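Local coordinates for protein alanine racemase (Enterococcus faecalis, PDB 3E5P) that belongs to the alanine racemase family, joining a TIM-barrel domain to a beta-rich C-terminal domain and carrying bound pyridoxal-5'-phosphate, at residues C[10-15]-C[248-253]; C[101-106]-C[126-131]; C[298-303]-C[330-335]. The protein carries 1 engineered substitution. All coordinates share one frame; numbering follows the deposited sequence.

Contact 1: residues C[10-15]-C[248-253]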
ATOM      1  N   ARG C  10       7.329  11.766  -6.368  1.00 25.92           N
ATOM      2  CA  ARG C  10       8.489  10.877  -6.377  1.00 24.08           C
ATOM      3  C   ARG C  10       9.086  10.563  -4.999  1.00 23.73           C
ATOM      4  O   ARG C  10       9.043  11.395  -4.090  1.00 24.10           O
ATOM      5  CB  ARG C  10       9.567  11.493  -7.276  1.00 22.03           C
ATOM      6  CG  ARG C  10      10.576  10.505  -7.810  1.00 24.89           C
ATOM      7  CD  ARG C  10      10.669  10.571  -9.338  1.00 21.50           C
ATOM      8  NE  ARG C  10       9.355  10.533  -9.964  1.00 23.75           N
ATOM      9  CZ  ARG C  10       9.147  10.652 -11.269  1.00 24.81           C
ATOM     10  NH1 ARG C  10      10.167  10.811 -12.093  1.00 24.35           N
ATOM     11  NH2 ARG C  10       7.916  10.632 -11.748  1.00 28.38           N
ATOM     12  N   LEU C  11       9.638   9.357  -4.863  1.00 23.61           N
ATOM     13  CA  LEU C  11      10.280   8.895  -3.634  1.00 24.60           C
ATOM     14  C   LEU C  11      11.798   8.879  -3.844  1.00 24.64           C
ATOM     15  O   LEU C  11      12.300   8.125  -4.669  1.00 25.40           O
ATOM     16  CB  LEU C  11       9.812   7.473  -3.285  1.00 25.98           C
ATOM     17  CG  LEU C  11       8.536   7.227  -2.464  1.00 26.28           C
ATOM     18  CD1 LEU C  11       8.061   5.814  -2.670  1.00 22.94           C
ATOM     19  CD2 LEU C  11       8.801   7.472  -0.994  1.00 26.82           C
ATOM     20  N   HIS C  12      12.535   9.704  -3.112  1.00 25.66           N
ATOM     21  CA  HIS C  12      13.990   9.715  -3.265  1.00 29.06           C
ATOM     22  C   HIS C  12      14.667   8.930  -2.151  1.00 28.55           C
ATOM     23  O   HIS C  12      14.496   9.238  -0.965  1.00 28.86           O
ATOM     24  CB  HIS C  12      14.527  11.144  -3.253  1.00 31.69           C
ATOM     25  CG  HIS C  12      13.852  12.053  -4.230  1.00 34.75           C
ATOM     26  ND1 HIS C  12      12.682  12.723  -3.935  1.00 34.81           N
ATOM     27  CD2 HIS C  12      14.178  12.398  -5.498  1.00 34.35           C
ATOM     28  CE1 HIS C  12      12.318  13.446  -4.980  1.00 35.99           C
ATOM     29  NE2 HIS C  12      13.208  13.265  -5.942  1.00 38.05           N
ATOM     30  N   ILE C  13      15.435   7.915  -2.533  1.00 28.07           N
ATOM     31  CA  ILE C  13      16.136   7.090  -1.556  1.00 28.94           C
ATOM     32  C   ILE C  13      17.632   7.374  -1.547  1.00 28.59           C
ATOM     33  O   ILE C  13      18.341   7.032  -2.491  1.00 29.33           O
ATOM     34  CB  ILE C  13      15.930   5.575  -1.823  1.00 28.33           C
ATOM     35  CG1 ILE C  13      14.497   5.159  -1.491  1.00 28.68           C
ATOM     36  CG2 ILE C  13      16.861   4.762  -0.947  1.00 26.41           C
ATOM     37  CD1 ILE C  13      13.455   5.872  -2.282  1.00 32.58           C
ATOM     38  N   ASP C  14      18.099   8.005  -0.475  1.00 29.06           N
ATOM     39  CA  ASP C  14      19.511   8.325  -0.292  1.00 30.09           C
ATOM     40  C   ASP C  14      20.242   7.050   0.152  1.00 30.23           C
ATOM     41  O   ASP C  14      20.281   6.719   1.343  1.00 27.29           O
ATOM     42  CB  ASP C  14      19.662   9.415   0.775  1.00 30.86           C
ATOM     43  CG  ASP C  14      21.104   9.665   1.163  1.00 32.25           C
ATOM     44  OD1 ASP C  14      21.977   8.864   0.776  1.00 34.51           O
ATOM     45  OD2 ASP C  14      21.370  10.663   1.871  1.00 33.65           O
ATOM     46  N   THR C  15      20.825   6.355  -0.823  1.00 31.13           N
ATOM     47  CA  THR C  15      21.560   5.118  -0.594  1.00 33.70           C
ATOM     48  C   THR C  15      22.694   5.253   0.405  1.00 34.49           C
ATOM     49  O   THR C  15      22.790   4.483   1.360  1.00 33.37           O
ATOM     50  CB  THR C  15      22.135   4.582  -1.919  1.00 34.69           C
ATOM     51  OG1 THR C  15      21.216   3.645  -2.489  1.00 34.93           O
ATOM     52  CG2 THR C  15      23.482   3.914  -1.701  1.00 35.73           C
ATOM     53  N   ARG C 248      12.842  10.291   1.286  1.00 29.81           N
ATOM     54  CA  ARG C 248      12.297  11.638   1.102  1.00 28.60           C
ATOM     55  C   ARG C 248      11.128  11.475   0.152  1.00 27.36           C
ATOM     56  O   ARG C 248      11.184  10.655  -0.753  1.00 27.47           O
ATOM     57  CB  ARG C 248      13.331  12.594   0.500  1.00 30.64           C
ATOM     58  CG  ARG C 248      14.490  12.892   1.435  1.00 34.66           C
ATOM     59  CD  ARG C 248      15.468  13.920   0.867  1.00 37.46           C
ATOM     60  NE  ARG C 248      14.925  15.275   0.884  1.00 39.09           N
ATOM     61  CZ  ARG C 248      14.495  15.916  -0.195  1.00 39.30           C
ATOM     62  NH1 ARG C 248      14.552  15.316  -1.380  1.00 40.14           N
ATOM     63  NH2 ARG C 248      14.009  17.148  -0.088  1.00 36.66           N
ATOM     64  N   LEU C 249      10.065  12.240   0.362  1.00 26.97           N
ATOM     65  CA  LEU C 249       8.884  12.138  -0.487  1.00 27.25           C
ATOM     66  C   LEU C 249       8.563  13.502  -1.072  1.00 27.96           C
ATOM     67  O   LEU C 249       8.230  14.442  -0.352  1.00 28.58           O
ATOM     68  CB  LEU C 249       7.711  11.597   0.331  1.00 27.27           C
ATOM     69  CG  LEU C 249       6.338  11.420  -0.322  1.00 27.96           C
ATOM     70  CD1 LEU C 249       6.431  10.642  -1.619  1.00 26.19           C
ATOM     71  CD2 LEU C 249       5.444  10.700   0.668  1.00 28.53           C
ATOM     72  N   THR C 250       8.654  13.592  -2.391  1.00 27.87           N
ATOM     73  CA  THR C 250       8.443  14.839  -3.101  1.00 28.28           C
ATOM     74  C   THR C 250       7.303  14.826  -4.102  1.00 28.54           C
ATOM     75  O   THR C 250       6.957  13.782  -4.651  1.00 30.70           O
ATOM     76  CB  THR C 250       9.743  15.215  -3.841  1.00 27.29           C
ATOM     77  OG1 THR C 250      10.726  15.618  -2.881  1.00 28.43           O
ATOM     78  CG2 THR C 250       9.516  16.320  -4.831  1.00 29.70           C
ATOM     79  N   SER C 251       6.721  16.000  -4.331  1.00 26.62           N
ATOM     80  CA  SER C 251       5.646  16.159  -5.311  1.00 26.90           C
ATOM     81  C   SER C 251       5.649  17.605  -5.784  1.00 28.44           C
ATOM     82  O   SER C 251       6.639  18.311  -5.589  1.00 30.83           O
ATOM     83  CB  SER C 251       4.280  15.805  -4.723  1.00 24.75           C
ATOM     84  OG  SER C 251       3.326  15.634  -5.761  1.00 18.70           O
ATOM     85  N   GLU C 252       4.559  18.058  -6.392  1.00 29.11           N
ATOM     86  CA  GLU C 252       4.519  19.421  -6.887  1.00 31.60           C
ATOM     87  C   GLU C 252       3.105  19.936  -7.116  1.00 32.17           C
ATOM     88  O   GLU C 252       2.205  19.170  -7.448  1.00 33.32           O
ATOM     89  CB  GLU C 252       5.337  19.513  -8.187  1.00 33.45           C
ATOM     90  CG  GLU C 252       4.589  20.074  -9.399  1.00 38.04           C
ATOM     91  CD  GLU C 252       5.477  20.239 -10.643  1.00 41.68           C
ATOM     92  OE1 GLU C 252       4.979  20.786 -11.655  1.00 41.08           O
ATOM     93  OE2 GLU C 252       6.664  19.823 -10.614  1.00 43.02           O
ATOM     94  N   LEU C 253       2.912  21.238  -6.922  1.00 31.57           N
ATOM     95  CA  LEU C 253       1.607  21.854  -7.137  1.00 31.14           C
ATOM     96  C   LEU C 253       1.332  21.760  -8.628  1.00 32.43           C
ATOM     97  O   LEU C 253       2.186  22.118  -9.436  1.00 33.77           O
ATOM     98  CB  LEU C 253       1.623  23.332  -6.725  1.00 30.07           C
ATOM     99  CG  LEU C 253       1.879  23.708  -5.258  1.00 31.27           C
ATOM    100  CD1 LEU C 253       1.848  25.226  -5.114  1.00 27.28           C
ATOM    101  CD2 LEU C 253       0.829  23.061  -4.343  1.00 30.41           C
TER
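His-12 and Thr-250 meet on one face of an antiparallel beta ladder that unites two strands far apart in sequence, 10-13 and 248-252. The imidazole turns its edge to the threonine, with His-12 CE1 3.3 Å from Thr-250 CB, which lies in the ring plane. With CG anti to the carbonyl carbon (chi1 -52°), His-12 sends its ring diagonally across the ladder, past its partner Arg-248, to Thr-250. Arg-248 occupies the same face; its chain bends at chi3 and brings NH1 within 4.1 Å of His-12 ND1, where a positive guanidinium would probably disfavour protonation of the ring. On the other face Leu-11 CD2 packs against Leu-249 CD1 at 4.0 Å, both leucines buried.

The backbone fixes this register. Arg-10 and Thr-250 form a hydrogen-bonded pair, joined by Arg-10 N to Thr-250 O at 2.7 Å and by the return bond. His-12 and Arg-248 form the next such pair, and Leu-11 with Leu-249 is the non-hydrogen-bonded pair between them.

Further out, strand 368-370 flanks the N-terminal strand on its far side through backbone bonds from Leu-11 and Ile-13 to Glu-369, while Asp-14 OD1 caps Ala-17 N at the start of the following helix. Arg-10, on the same strand as His-12, lays its CG over one face of the imidazole, offset toward the rim, and its NH2 is hydrogen-bonded to Trp-5 O.

Contact 2: residues C[101-106]-C[126-131]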
ATOM      1  N   ASP C 101      20.210 -22.064  -2.669  1.00 35.59           N
ATOM      2  CA  ASP C 101      21.003 -22.203  -1.444  1.00 35.75           C
ATOM      3  C   ASP C 101      20.613 -21.105  -0.460  1.00 34.92           C
ATOM      4  O   ASP C 101      21.431 -20.259  -0.098  1.00 34.00           O
ATOM      5  CB  ASP C 101      22.507 -22.112  -1.746  1.00 37.05           C
ATOM      6  CG  ASP C 101      23.374 -22.391  -0.511  1.00 39.87           C
ATOM      7  OD1 ASP C 101      24.625 -22.361  -0.625  1.00 41.08           O
ATOM      8  OD2 ASP C 101      22.806 -22.644   0.579  1.00 41.19           O
ATOM      9  N   LEU C 102      19.353 -21.128  -0.042  1.00 35.03           N
ATOM     10  CA  LEU C 102      18.809 -20.153   0.891  1.00 34.33           C
ATOM     11  C   LEU C 102      18.734 -20.782   2.259  1.00 34.12           C
ATOM     12  O   LEU C 102      18.592 -21.992   2.374  1.00 35.41           O
ATOM     13  CB  LEU C 102      17.399 -19.768   0.465  1.00 33.80           C
ATOM     14  CG  LEU C 102      17.248 -19.349  -0.986  1.00 30.53           C
ATOM     15  CD1 LEU C 102      15.788 -19.083  -1.290  1.00 30.34           C
ATOM     16  CD2 LEU C 102      18.090 -18.128  -1.223  1.00 30.77           C
ATOM     17  N   SER C 103      18.811 -19.962   3.297  1.00 34.02           N
ATOM     18  CA  SER C 103      18.731 -20.462   4.665  1.00 32.61           C
ATOM     19  C   SER C 103      17.318 -20.230   5.210  1.00 32.70           C
ATOM     20  O   SER C 103      16.830 -19.098   5.191  1.00 31.55           O
ATOM     21  CB  SER C 103      19.737 -19.725   5.549  1.00 31.73           C
ATOM     22  OG  SER C 103      21.019 -19.697   4.966  1.00 27.32           O
ATOM     23  N   VAL C 104      16.667 -21.288   5.697  1.00 33.36           N
ATOM     24  CA  VAL C 104      15.308 -21.161   6.247  1.00 34.29           C
ATOM     25  C   VAL C 104      15.236 -21.337   7.753  1.00 33.08           C
ATOM     26  O   VAL C 104      16.091 -21.998   8.361  1.00 31.76           O
ATOM     27  CB  VAL C 104      14.326 -22.193   5.652  1.00 34.67           C
ATOM     28  CG1 VAL C 104      14.100 -21.908   4.199  1.00 38.57           C
ATOM     29  CG2 VAL C 104      14.858 -23.598   5.860  1.00 32.47           C
ATOM     30  N   THR C 105      14.207 -20.747   8.356  1.00 32.23           N
ATOM     31  CA  THR C 105      14.039 -20.881   9.786  1.00 32.94           C
ATOM     32  C   THR C 105      13.094 -22.056   9.983  1.00 33.04           C
ATOM     33  O   THR C 105      12.197 -22.284   9.173  1.00 33.79           O
ATOM     34  CB  THR C 105      13.454 -19.596  10.438  1.00 31.40           C
ATOM     35  OG1 THR C 105      12.028 -19.653  10.454  1.00 32.96           O
ATOM     36  CG2 THR C 105      13.867 -18.381   9.658  1.00 29.97           C
ATOM     37  N   VAL C 106      13.320 -22.816  11.047  1.00 33.42           N
ATOM     38  CA  VAL C 106      12.491 -23.968  11.356  1.00 33.37           C
ATOM     39  C   VAL C 106      11.863 -23.736  12.721  1.00 34.42           C
ATOM     40  O   VAL C 106      12.524 -23.243  13.639  1.00 34.82           O
ATOM     41  CB  VAL C 106      13.327 -25.266  11.388  1.00 33.91           C
ATOM     42  CG1 VAL C 106      12.442 -26.446  11.739  1.00 33.45           C
ATOM     43  CG2 VAL C 106      13.994 -25.482  10.037  1.00 33.00           C
ATOM     44  N   PRO C 126      23.448 -29.622   1.335  1.00 32.42           N
ATOM     45  CA  PRO C 126      22.668 -29.663   2.572  1.00 31.84           C
ATOM     46  C   PRO C 126      21.799 -28.415   2.720  1.00 31.30           C
ATOM     47  O   PRO C 126      22.148 -27.348   2.222  1.00 30.97           O
ATOM     48  CB  PRO C 126      23.743 -29.780   3.654  1.00 29.78           C
ATOM     49  CG  PRO C 126      24.890 -29.038   3.059  1.00 30.94           C
ATOM     50  CD  PRO C 126      24.888 -29.519   1.624  1.00 31.52           C
ATOM     51  N   LEU C 127      20.661 -28.570   3.388  1.00 30.50           N
ATOM     52  CA  LEU C 127      19.719 -27.476   3.612  1.00 29.81           C
ATOM     53  C   LEU C 127      20.155 -26.711   4.856  1.00 28.64           C
ATOM     54  O   LEU C 127      20.251 -27.294   5.938  1.00 27.08           O
ATOM     55  CB  LEU C 127      18.315 -28.043   3.835  1.00 30.67           C
ATOM     56  CG  LEU C 127      17.095 -27.179   3.521  1.00 29.94           C
ATOM     57  CD1 LEU C 127      15.874 -27.849   4.111  1.00 31.17           C
ATOM     58  CD2 LEU C 127      17.256 -25.791   4.080  1.00 29.84           C
ATOM     59  N   ARG C 128      20.432 -25.418   4.694  1.00 28.92           N
ATOM     60  CA  ARG C 128      20.856 -24.564   5.810  1.00 28.21           C
ATOM     61  C   ARG C 128      19.628 -24.148   6.610  1.00 26.49           C
ATOM     62  O   ARG C 128      18.814 -23.360   6.128  1.00 25.58           O
ATOM     63  CB  ARG C 128      21.527 -23.287   5.309  1.00 29.37           C
ATOM     64  CG  ARG C 128      22.705 -23.446   4.377  1.00 31.40           C
ATOM     65  CD  ARG C 128      23.069 -22.072   3.836  1.00 33.64           C
ATOM     66  NE  ARG C 128      24.289 -22.066   3.048  1.00 38.63           N
ATOM     67  CZ  ARG C 128      24.819 -20.970   2.512  1.00 42.33           C
ATOM     68  NH1 ARG C 128      24.229 -19.790   2.681  1.00 43.89           N
ATOM     69  NH2 ARG C 128      25.939 -21.051   1.798  1.00 43.11           N
ATOM     70  N   VAL C 129      19.502 -24.660   7.829  1.00 24.97           N
ATOM     71  CA  VAL C 129      18.354 -24.314   8.649  1.00 25.04           C
ATOM     72  C   VAL C 129      18.715 -23.593   9.945  1.00 24.17           C
ATOM     73  O   VAL C 129      19.689 -23.935  10.611  1.00 23.18           O
ATOM     74  CB  VAL C 129      17.527 -25.574   9.002  1.00 25.64           C
ATOM     75  CG1 VAL C 129      17.542 -26.543   7.826  1.00 27.24           C
ATOM     76  CG2 VAL C 129      18.072 -26.233  10.263  1.00 25.81           C
ATOM     77  N   HIS C 130      17.933 -22.574  10.283  1.00 24.60           N
ATOM     78  CA  HIS C 130      18.127 -21.830  11.528  1.00 24.49           C
ATOM     79  C   HIS C 130      16.903 -22.157  12.377  1.00 23.42           C
ATOM     80  O   HIS C 130      15.777 -21.934  11.948  1.00 22.43           O
ATOM     81  CB  HIS C 130      18.185 -20.308  11.288  1.00 25.17           C
ATOM     82  CG  HIS C 130      19.438 -19.838  10.616  1.00 25.84           C
ATOM     83  ND1 HIS C 130      20.092 -18.680  10.990  1.00 26.57           N
ATOM     84  CD2 HIS C 130      20.145 -20.351   9.578  1.00 25.44           C
ATOM     85  CE1 HIS C 130      21.147 -18.504  10.214  1.00 26.61           C
ATOM     86  NE2 HIS C 130      21.202 -19.503   9.348  1.00 26.19           N
ATOM     87  N   LEU C 131      17.114 -22.695  13.565  1.00 25.77           N
ATOM     88  CA  LEU C 131      15.995 -23.046  14.431  1.00 26.77           C
ATOM     89  C   LEU C 131      15.581 -21.856  15.280  1.00 28.08           C
ATOM     90  O   LEU C 131      16.419 -21.197  15.894  1.00 28.23           O
ATOM     91  CB  LEU C 131      16.380 -24.219  15.336  1.00 26.70           C
ATOM     92  CG  LEU C 131      16.816 -25.497  14.609  1.00 27.93           C
ATOM     93  CD1 LEU C 131      17.222 -26.574  15.624  1.00 28.52           C
ATOM     94  CD2 LEU C 131      15.674 -25.993  13.733  1.00 25.92           C
TER
HETATM   95  O   HOH W   1      21.844 -18.611   2.399  1.00 23.61           O
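Asp-101 lies over one face of the Arg-128 guanidinium, and Ser-103 OG sits at its edge, in plane. Asp-101 OD2 is 2.9 Å from Arg-128 NE, but it stands above the plane, so the salt bridge is one of charge without a directed N-H; the carboxylate and guanidinium planes are 71° apart. The arginine chain is extended from CG to NE (chi2 171°, chi3 173°), which carries the guanidinium past Ser-103 to Asp-101, and its CD comes 3.3 Å from Ser-103 OG. A water donates to Asp-101 O and to Ser-103 OG, and accepts a weak bond from Arg-128 NH1. Glu-164 completes this polar patch: its OE1 is hydrogen-bonded to both Ser-103 OG and His-130 NE2. The other ring nitrogen, His-130 ND1, bonds to His-203, so both nitrogens of this buried imidazole are engaged.

Beyond the polar end, along the strands, the parallel backbones are laced by His-130 N to Val-104 O at 2.7 Å, with Val-104 N to Arg-128 O and Val-106 N to His-130 O on either side. The face bearing Val-104, Val-106, Val-129 and Leu-131 is apolar. There Val-104 CG2 meets Leu-127 CD2 at 3.7 Å, the two side chains crossing at about a right angle, and Trp-111 of helix 109-116 packs on Val-104, Val-106 and Leu-127. Adjacent parallel strands covered by the helix that connects them make the beta-alpha-beta unit from which the eight-stranded TIM barrel of this family is built.

Contact 3: residues C[298-303]-C[330-335]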
ATOM      1  N   THR C 298       0.632  18.902   7.675  1.00 26.34           N
ATOM      2  CA  THR C 298       1.127  20.023   6.889  1.00 25.77           C
ATOM      3  C   THR C 298       2.346  19.594   6.108  1.00 26.34           C
ATOM      4  O   THR C 298       3.223  18.919   6.643  1.00 26.54           O
ATOM      5  CB  THR C 298       1.526  21.219   7.784  1.00 26.92           C
ATOM      6  OG1 THR C 298       2.525  20.800   8.721  1.00 29.96           O
ATOM      7  CG2 THR C 298       0.321  21.754   8.534  1.00 25.42           C
ATOM      8  N   VAL C 299       2.390  19.973   4.836  1.00 25.60           N
ATOM      9  CA  VAL C 299       3.523  19.632   3.993  1.00 27.55           C
ATOM     10  C   VAL C 299       4.277  20.916   3.698  1.00 29.15           C
ATOM     11  O   VAL C 299       3.831  22.002   4.073  1.00 30.59           O
ATOM     12  CB  VAL C 299       3.082  18.948   2.673  1.00 27.58           C
ATOM     13  CG1 VAL C 299       2.468  17.588   2.983  1.00 24.79           C
ATOM     14  CG2 VAL C 299       2.081  19.825   1.930  1.00 30.21           C
ATOM     15  N   LEU C 300       5.416  20.793   3.029  1.00 29.12           N
ATOM     16  CA  LEU C 300       6.244  21.953   2.746  1.00 29.41           C
ATOM     17  C   LEU C 300       6.282  22.431   1.302  1.00 31.40           C
ATOM     18  O   LEU C 300       6.283  21.627   0.359  1.00 30.38           O
ATOM     19  CB  LEU C 300       7.669  21.672   3.206  1.00 29.72           C
ATOM     20  CG  LEU C 300       7.777  20.982   4.563  1.00 29.67           C
ATOM     21  CD1 LEU C 300       9.239  20.649   4.858  1.00 27.68           C
ATOM     22  CD2 LEU C 300       7.186  21.889   5.626  1.00 30.14           C
ATOM     23  N   VAL C 301       6.314  23.760   1.168  1.00 33.10           N
ATOM     24  CA  VAL C 301       6.401  24.473  -0.109  1.00 35.24           C
ATOM     25  C   VAL C 301       7.166  25.765   0.182  1.00 35.92           C
ATOM     26  O   VAL C 301       6.818  26.499   1.106  1.00 36.69           O
ATOM     27  CB  VAL C 301       5.010  24.821  -0.688  1.00 35.08           C
ATOM     28  CG1 VAL C 301       4.239  25.649   0.298  1.00 37.95           C
ATOM     29  CG2 VAL C 301       5.165  25.592  -1.981  1.00 34.21           C
ATOM     30  N   ASN C 302       8.217  26.019  -0.594  1.00 37.88           N
ATOM     31  CA  ASN C 302       9.061  27.197  -0.419  1.00 38.71           C
ATOM     32  C   ASN C 302       9.432  27.432   1.044  1.00 39.05           C
ATOM     33  O   ASN C 302       9.441  28.560   1.528  1.00 39.02           O
ATOM     34  CB  ASN C 302       8.389  28.442  -1.007  1.00 39.26           C
ATOM     35  CG  ASN C 302       8.272  28.377  -2.521  1.00 42.16           C
ATOM     36  OD1 ASN C 302       9.201  27.942  -3.210  1.00 42.22           O
ATOM     37  ND2 ASN C 302       7.131  28.817  -3.050  1.00 43.40           N
ATOM     38  N   GLY C 303       9.731  26.343   1.741  1.00 39.17           N
ATOM     39  CA  GLY C 303      10.133  26.429   3.133  1.00 38.81           C
ATOM     40  C   GLY C 303       9.053  26.752   4.141  1.00 38.82           C
ATOM     41  O   GLY C 303       9.366  27.019   5.297  1.00 39.45           O
ATOM     42  N   VAL C 330       8.088  22.773  -5.987  1.00 34.27           N
ATOM     43  CA  VAL C 330       8.123  21.451  -5.368  1.00 31.47           C
ATOM     44  C   VAL C 330       7.500  21.395  -3.976  1.00 30.35           C
ATOM     45  O   VAL C 330       7.738  22.262  -3.128  1.00 30.25           O
ATOM     46  CB  VAL C 330       9.570  20.913  -5.294  1.00 31.40           C
ATOM     47  CG1 VAL C 330      10.506  22.007  -4.867  1.00 30.50           C
ATOM     48  CG2 VAL C 330       9.652  19.754  -4.302  1.00 31.01           C
ATOM     49  N   VAL C 331       6.702  20.356  -3.754  1.00 28.93           N
ATOM     50  CA  VAL C 331       6.037  20.150  -2.480  1.00 27.46           C
ATOM     51  C   VAL C 331       6.733  19.026  -1.731  1.00 25.43           C
ATOM     52  O   VAL C 331       6.762  17.892  -2.204  1.00 24.65           O
ATOM     53  CB  VAL C 331       4.556  19.768  -2.681  1.00 28.31           C
ATOM     54  CG1 VAL C 331       3.844  19.735  -1.334  1.00 30.16           C
ATOM     55  CG2 VAL C 331       3.881  20.759  -3.641  1.00 29.16           C
ATOM     56  N   THR C 332       7.294  19.339  -0.565  1.00 24.03           N
ATOM     57  CA  THR C 332       7.985  18.330   0.235  1.00 24.89           C
ATOM     58  C   THR C 332       7.045  17.693   1.247  1.00 24.59           C
ATOM     59  O   THR C 332       6.673  18.313   2.246  1.00 23.39           O
ATOM     60  CB  THR C 332       9.197  18.929   1.003  1.00 24.46           C
ATOM     61  OG1 THR C 332      10.179  19.373   0.067  1.00 28.11           O
ATOM     62  CG2 THR C 332       9.838  17.887   1.918  1.00 23.25           C
ATOM     63  N   LEU C 333       6.670  16.450   0.987  1.00 25.09           N
ATOM     64  CA  LEU C 333       5.780  15.733   1.884  1.00 27.06           C
ATOM     65  C   LEU C 333       6.564  15.200   3.082  1.00 26.58           C
ATOM     66  O   LEU C 333       6.146  15.337   4.230  1.00 25.19           O
ATOM     67  CB  LEU C 333       5.111  14.598   1.120  1.00 27.05           C
ATOM     68  CG  LEU C 333       4.274  15.104  -0.064  1.00 26.59           C
ATOM     69  CD1 LEU C 333       3.866  13.930  -0.944  1.00 30.21           C
ATOM     70  CD2 LEU C 333       3.043  15.823   0.437  1.00 26.08           C
ATOM     71  N   VAL C 334       7.713  14.599   2.794  1.00 27.54           N
ATOM     72  CA  VAL C 334       8.604  14.048   3.807  1.00 27.15           C
ATOM     73  C   VAL C 334      10.001  14.531   3.431  1.00 28.75           C
ATOM     74  O   VAL C 334      10.409  14.400   2.278  1.00 29.82           O
ATOM     75  CB  VAL C 334       8.585  12.497   3.793  1.00 26.44           C
ATOM     76  CG1 VAL C 334       9.618  11.946   4.777  1.00 24.61           C
ATOM     77  CG2 VAL C 334       7.189  11.990   4.131  1.00 21.89           C
ATOM     78  N   GLY C 335      10.725  15.089   4.391  1.00 30.48           N
ATOM     79  CA  GLY C 335      12.059  15.591   4.109  1.00 32.58           C
ATOM     80  C   GLY C 335      12.252  16.997   4.648  1.00 33.61           C
ATOM     81  O   GLY C 335      11.377  17.515   5.340  1.00 34.12           O
TER
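Leu-300 and Thr-332 face each other as an antiparallel hydrogen-bonded pair, and both of their reciprocal backbone bonds are made. Leu-300 N donates to Thr-332 O at 2.9 Å and Thr-332 N returns a bond to Leu-300 O at 2.7 Å, joining strand 298-301 to strand 330-332. Leu-300 O gains a further, weaker partner in a CA-H...O contact from Val-331 CA at 3.2 Å.

Side-chain packing divides between the two faces. On one, the Leu-300 and Thr-332 side chains cross at an angle, CB of the leucine 3.8 Å from CB of the threonine. The leucine reaches on along that face to a van der Waals contact of its CD1 methyl with the carbonyl oxygen of Gly-335, and Asp-337 of strand 336-337 touches both side chains. On the other face Val-299 CG2 packs against Val-331 CG1 at 3.7 Å. Val-331 holds CG1 anti to its own nitrogen (chi1 -173°), a setting that also leaves this methyl close to Leu-300 O. Trp-290 adjoins both Val-299 and Leu-333.

Polar bonds also reach the two ends of 298-303: Thr-298 O accepts from Asn-342 ND2, and Gly-303 N donates to Asp-337 OD2. Beyond Thr-332 the chain turns a corner, where Leu-333 and Val-334 together oppose Leu-249. This is a classic beta bulge in the pairing with strand 247-252, where strand 330-332, flanked by 298-301 on its other side, leaves its regular course in the mixed sheet of the C-terminal domain.

Contacts 1 and 3 belong to one mixed sheet, in which strands 247-252 and 330-332 are neighbours: Ser-251 O and Val-331 N, 2.7 Å apart, are probably hydrogen-bonded. Contact 1 is only partly buried and brings the chain's first strand into the C-terminal domain, with histidine, arginine and threonine on one face. Contact 3 is buried and mostly aliphatic, and it joins strands much nearer in sequence. Contact 2 lies on the opposite side of the chain's centre, its centre about 37 Å from that of contact 1. It too is buried, yet parallel rather than antiparallel, and its barrel location combines an apolar helix-facing side with a partly exposed Asp-Arg salt bridge at one end.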